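Local coordinates for protein LRIM1 (Anopheles gambiae, PDB 3O53) that regulates complement-like immunity in the mosquito as a heterodimer with the related leucine-rich repeat protein APL1C, this chain being its leucine-rich repeat domain, at residues A[134-137]-A[142-145]; A[242-247]-A[292-297]. All blocks are in the same frame, centred on the assembly; numbering follows the deposited sequence.

Contact 1: A[134-137]-A[142-145]; sequences MLRD and CRSR
Arg143 reaches across to Leu135 and Arg136 inside one connecting loop of the leucine-rich repeat solenoid, the loop that leaves strand 123-126 and returns to the next parallel strand, 146-150. The two segments are parted by four residues, and a single long side chain spans most of the gap. Its NE lies 3.3 Å from the O of Leu135, at an angle too poor for a hydrogen bond, and CD packs against the same carbonyl. Further out, CG of Arg136 lies over one face of the Arg143 guanidinium, 3.9 Å from NH2. The planes of the two guanidinium groups are almost perpendicular, 88° apart, and Arg136 NE stays 6.3 Å from Arg143 NH2, which keeps the like charges separated.

The polar end of Arg143 is satisfied by backbone oxygens: NE donates to Leu138 O, and NH1 to Glu163 O in the loop after strand 158-160. Arginine suits this place because its three methylene groups cross the gap while several N-H groups remain to donate to these two oxygens. A bend at chi3 (-85°) turns the guanidinium off the line of the otherwise extended chain. Leu135, buried, turns its side chain into the core against Leu151, whereas Arg136 lies at the surface.

Behind these residues, the 3-10 segment 135-137 shapes one side of the loop, and the disulfide of Cys142 ties the other to Cys116 at the end of strand 113-116. The turn at 134-137 is closed by Asp137 N donating to Met134 O at 2.9 Å, while Asp137 OD2 accepts a hydrogen bond from Thr133 N and a weak one from Met134 N.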
loop_
_atom_site.group_PDB
_atom_site.type_symbol
_atom_site.label_atom_id
_atom_site.label_comp_id
_atom_site.label_asym_id
_atom_site.label_seq_id
_atom_site.Cartn_x
_atom_site.Cartn_y
_atom_site.Cartn_z
ATOM N N MET A 134 2.654 -9.826 5.289
ATOM C CA MET A 134 3.718 -9.999 4.310
ATOM C C MET A 134 3.167 -9.792 2.898
ATOM O O MET A 134 1.976 -10.002 2.649
ATOM C CB MET A 134 4.376 -11.394 4.454
ATOM C CG MET A 134 3.468 -12.597 4.227
ATOM S SD MET A 134 4.341 -14.206 4.295
ATOM C CE MET A 134 5.255 -14.062 5.805
ATOM N N LEU A 135 4.028 -9.368 1.980
ATOM C CA LEU A 135 3.598 -9.136 0.605
ATOM C C LEU A 135 3.050 -10.411 -0.034
ATOM O O LEU A 135 2.152 -10.336 -0.860
ATOM C CB LEU A 135 4.730 -8.540 -0.242
ATOM C CG LEU A 135 5.095 -7.091 0.099
ATOM C CD1 LEU A 135 6.161 -6.538 -0.861
ATOM C CD2 LEU A 135 3.853 -6.198 0.097
ATOM N N ARG A 136 3.556 -11.581 0.365
ATOM C CA ARG A 136 3.013 -12.846 -0.158
ATOM C C ARG A 136 1.626 -13.240 0.399
ATOM O O ARG A 136 1.068 -14.253 -0.000
ATOM C CB ARG A 136 4.008 -13.990 0.058
ATOM C CG ARG A 136 5.222 -13.909 -0.848
ATOM C CD ARG A 136 6.269 -14.922 -0.422
ATOM N NE ARG A 136 6.763 -14.642 0.920
ATOM C CZ ARG A 136 7.368 -15.528 1.702
ATOM N NH1 ARG A 136 7.543 -16.789 1.305
ATOM N NH2 ARG A 136 7.773 -15.160 2.905
ATOM N N ASP A 137 1.068 -12.459 1.322
ATOM C CA ASP A 137 -0.366 -12.576 1.627
ATOM C C ASP A 137 -1.211 -12.244 0.387
ATOM O O ASP A 137 -2.353 -12.692 0.255
ATOM C CB ASP A 137 -0.741 -11.639 2.778
ATOM C CG ASP A 137 -0.223 -12.133 4.114
ATOM O OD1 ASP A 137 0.251 -13.282 4.186
ATOM O OD2 ASP A 137 -0.305 -11.381 5.092
ATOM N N CYS A 142 -2.284 -10.841 -7.720
ATOM C CA CYS A 142 -2.470 -9.556 -7.049
ATOM C C CYS A 142 -1.207 -8.704 -7.058
ATOM O O CYS A 142 -1.268 -7.512 -6.776
ATOM C CB CYS A 142 -2.916 -9.766 -5.596
ATOM S SG CYS A 142 -4.580 -10.422 -5.433
ATOM N N ARG A 143 -0.064 -9.305 -7.372
ATOM C CA ARG A 143 1.184 -8.549 -7.424
ATOM C C ARG A 143 1.668 -8.309 -8.857
ATOM O O ARG A 143 2.789 -7.844 -9.064
ATOM C CB ARG A 143 2.269 -9.248 -6.570
ATOM C CG ARG A 143 1.997 -9.098 -5.071
ATOM C CD ARG A 143 3.030 -9.790 -4.192
ATOM N NE ARG A 143 2.719 -11.205 -3.997
ATOM C CZ ARG A 143 3.521 -12.214 -4.338
ATOM N NH1 ARG A 143 4.701 -11.983 -4.903
ATOM N NH2 ARG A 143 3.143 -13.465 -4.111
ATOM N N SER A 144 0.812 -8.600 -9.837
ATOM C CA SER A 144 1.147 -8.393 -11.250
ATOM C C SER A 144 0.435 -7.183 -11.839
ATOM O O SER A 144 -0.785 -7.051 -11.724
ATOM C CB SER A 144 0.773 -9.620 -12.094
ATOM O OG SER A 144 1.329 -10.810 -11.563
ATOM N N ARG A 145 1.208 -6.322 -12.503
ATOM C CA ARG A 145 0.665 -5.189 -13.244
ATOM C C ARG A 145 -0.119 -4.253 -12.331
ATOM O O ARG A 145 -1.067 -3.584 -12.748
ATOM C CB ARG A 145 -0.195 -5.677 -14.420
ATOM C CG ARG A 145 0.594 -6.533 -15.411
ATOM C CD ARG A 145 -0.162 -6.774 -16.711
ATOM N NE ARG A 145 -0.651 -5.527 -17.292
ATOM C CZ ARG A 145 0.113 -4.635 -17.917
ATOM N NH1 ARG A 145 1.416 -4.840 -18.049
ATOM N NH2 ARG A 145 -0.429 -3.529 -18.408
#

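Contact 2: A[242-247]-A[292-297]; sequences FDLRGN and GAYCCE
Tyr294 lays its ring across the backbone of Leu244 and Arg245 and supplies most of the surface buried here. With CG beside its own backbone N (chi1 -59°), the ring extends toward the end of strand 241-243. Its hydroxyl accepts the N-H of Leu244 at an N-to-OH distance of 3.0 Å and an angle of 156°. A water donates to Phe242 O, 2.7 Å away; its link to Tyr294 OH is unusually short and therefore uncertain. Tyrosine fits because one residue brings both a flat apolar face and a polar tip.

Leu244 CB makes a CH-pi contact over one ring face, 3.9 Å from the centroid and displaced toward the rim, while Arg245 CG comes in plane at the ring edge, 3.9 Å from CE1. Phe242, crossing the tyrosine at about a right angle, touches OH through CD2.

Arg245, bent at chi3 (-59°), folds back and grips Asp243 side-on: NE binds OD1, and NH2 forms a salt bridge to OD2 at 2.9 Å. OD1 also accepts from Arg245 N, reached from the opposite face of the carboxylate, which makes an Asx turn and fixes the aspartate's rotation. Cys295 and Cys296, disulfide-bonded to Cys283 and Cys251, anchor the tyrosine's strand. Such a disulfide-linked cap packed on the last repeat strand is typical of the C-terminal capping region of extracellular leucine-rich repeat domains.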
loop_
_atom_site.group_PDB
_atom_site.type_symbol
_atom_site.label_atom_id
_atom_site.label_comp_id
_atom_site.label_asym_id
_atom_site.label_seq_id
_atom_site.Cartn_x
_atom_site.Cartn_y
_atom_site.Cartn_z
ATOM N N PHE A 242 11.613 14.652 -0.432
ATOM C CA PHE A 242 12.554 13.712 0.137
ATOM C C PHE A 242 12.546 13.927 1.644
ATOM O O PHE A 242 13.061 14.931 2.133
ATOM C CB PHE A 242 13.944 13.968 -0.462
ATOM C CG PHE A 242 14.990 12.955 -0.073
ATOM C CD1 PHE A 242 15.144 11.782 -0.791
ATOM C CD2 PHE A 242 15.846 13.201 0.990
ATOM C CE1 PHE A 242 16.123 10.864 -0.441
ATOM C CE2 PHE A 242 16.826 12.294 1.341
ATOM C CZ PHE A 242 16.972 11.125 0.630
ATOM N N ASP A 243 11.962 12.983 2.381
ATOM C CA ASP A 243 11.715 13.186 3.811
ATOM C C ASP A 243 12.335 12.077 4.667
ATOM O O ASP A 243 11.794 10.972 4.750
ATOM C CB ASP A 243 10.206 13.247 4.053
ATOM C CG ASP A 243 9.848 13.721 5.444
ATOM O OD1 ASP A 243 10.758 13.844 6.283
ATOM O OD2 ASP A 243 8.643 13.954 5.700
ATOM N N LEU A 244 13.454 12.395 5.314
ATOM C CA LEU A 244 14.131 11.473 6.224
ATOM C C LEU A 244 14.134 12.020 7.643
ATOM O O LEU A 244 15.027 11.706 8.430
ATOM C CB LEU A 244 15.580 11.256 5.793
ATOM C CG LEU A 244 15.824 10.754 4.380
ATOM C CD1 LEU A 244 17.301 10.457 4.186
ATOM C CD2 LEU A 244 14.982 9.521 4.094
ATOM N N ARG A 245 13.163 12.873 7.960
ATOM C CA ARG A 245 13.045 13.417 9.302
ATOM C C ARG A 245 12.779 12.294 10.300
ATOM O O ARG A 245 12.286 11.242 9.919
ATOM C CB ARG A 245 11.892 14.419 9.367
ATOM C CG ARG A 245 12.143 15.734 8.654
ATOM C CD ARG A 245 10.914 16.603 8.778
ATOM N NE ARG A 245 9.750 15.929 8.204
ATOM C CZ ARG A 245 8.485 16.201 8.506
ATOM N NH1 ARG A 245 8.184 17.139 9.394
ATOM N NH2 ARG A 245 7.513 15.523 7.913
ATOM N N GLY A 246 13.121 12.521 11.566
ATOM C CA GLY A 246 12.733 11.628 12.642
ATOM C C GLY A 246 13.564 10.360 12.792
ATOM O O GLY A 246 13.115 9.396 13.398
ATOM N N ASN A 247 14.768 10.347 12.240
ATOM C CA ASN A 247 15.614 9.166 12.328
ATOM C C ASN A 247 16.768 9.371 13.333
ATOM O O ASN A 247 16.678 10.234 14.192
ATOM C CB ASN A 247 16.088 8.792 10.930
ATOM C CG ASN A 247 14.973 8.159 10.108
ATOM O OD1 ASN A 247 14.477 7.095 10.461
ATOM N ND2 ASN A 247 14.559 8.822 9.025
ATOM N N GLY A 292 23.128 19.198 6.949
ATOM C CA GLY A 292 22.023 19.695 6.167
ATOM C C GLY A 292 20.817 19.750 7.075
ATOM O O GLY A 292 20.920 20.074 8.258
ATOM N N ALA A 293 19.669 19.383 6.538
ATOM C CA ALA A 293 18.426 19.549 7.265
ATOM C C ALA A 293 18.235 18.528 8.393
ATOM O O ALA A 293 17.384 18.720 9.252
ATOM C CB ALA A 293 17.256 19.493 6.297
ATOM N N TYR A 294 19.012 17.454 8.414
ATOM C CA TYR A 294 18.726 16.387 9.372
ATOM C C TYR A 294 19.647 16.358 10.595
ATOM O O TYR A 294 20.832 16.631 10.498
ATOM C CB TYR A 294 18.754 15.044 8.663
ATOM C CG TYR A 294 17.757 14.957 7.532
ATOM C CD1 TYR A 294 16.404 15.220 7.735
ATOM C CD2 TYR A 294 18.171 14.598 6.261
ATOM C CE1 TYR A 294 15.493 15.135 6.682
ATOM C CE2 TYR A 294 17.281 14.502 5.221
ATOM C CZ TYR A 294 15.952 14.769 5.430
ATOM O OH TYR A 294 15.098 14.651 4.357
ATOM N N CYS A 295 19.073 16.037 11.748
ATOM C CA CYS A 295 19.839 15.845 12.964
ATOM C C CYS A 295 20.790 14.692 12.741
ATOM O O CYS A 295 20.512 13.797 11.950
ATOM C CB CYS A 295 18.915 15.516 14.140
ATOM S SG CYS A 295 17.687 16.817 14.478
ATOM N N CYS A 296 21.911 14.701 13.441
ATOM C CA CYS A 296 22.818 13.572 13.364
ATOM C C CYS A 296 23.751 13.547 14.565
ATOM O O CYS A 296 23.947 14.563 15.224
ATOM C CB CYS A 296 23.612 13.613 12.060
ATOM S SG CYS A 296 24.678 15.051 11.878
ATOM N N GLU A 297 24.308 12.371 14.844
ATOM C CA GLU A 297 25.225 12.181 15.956
ATOM C C GLU A 297 26.475 11.527 15.401
ATOM O O GLU A 297 26.403 10.768 14.437
ATOM C CB GLU A 297 24.585 11.285 17.022
ATOM C CG GLU A 297 25.483 10.959 18.206
ATOM C CD GLU A 297 25.455 12.032 19.281
ATOM O OE1 GLU A 297 24.477 12.072 20.058
ATOM O OE2 GLU A 297 26.418 12.825 19.361
HETATM O O HOH W 1 13.388 16.473 4.319
#

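Contacts 1 and 2 follow one another along the chain and along the solenoid: their centres are 31 Å apart and their nearest atoms about 19 Å, with no direct touch. The centre of contact 1, within the repeat array, is about 10 Å from the centre of the chain; that of contact 2 is about 24 Å from it, where the outermost parallel strand, 241-243, meets the residues that close the array. Between them run the parallel strands from 146-150 to 218-220. Contact 1 holds one disulfide-bonded cysteine, Cys142, and contact 2 two, Cys295 and Cys296. Contact 1 works within one inter-strand loop, whereas contact 2 joins segments separated by 44 residues that include helices 251-259 and 262-276.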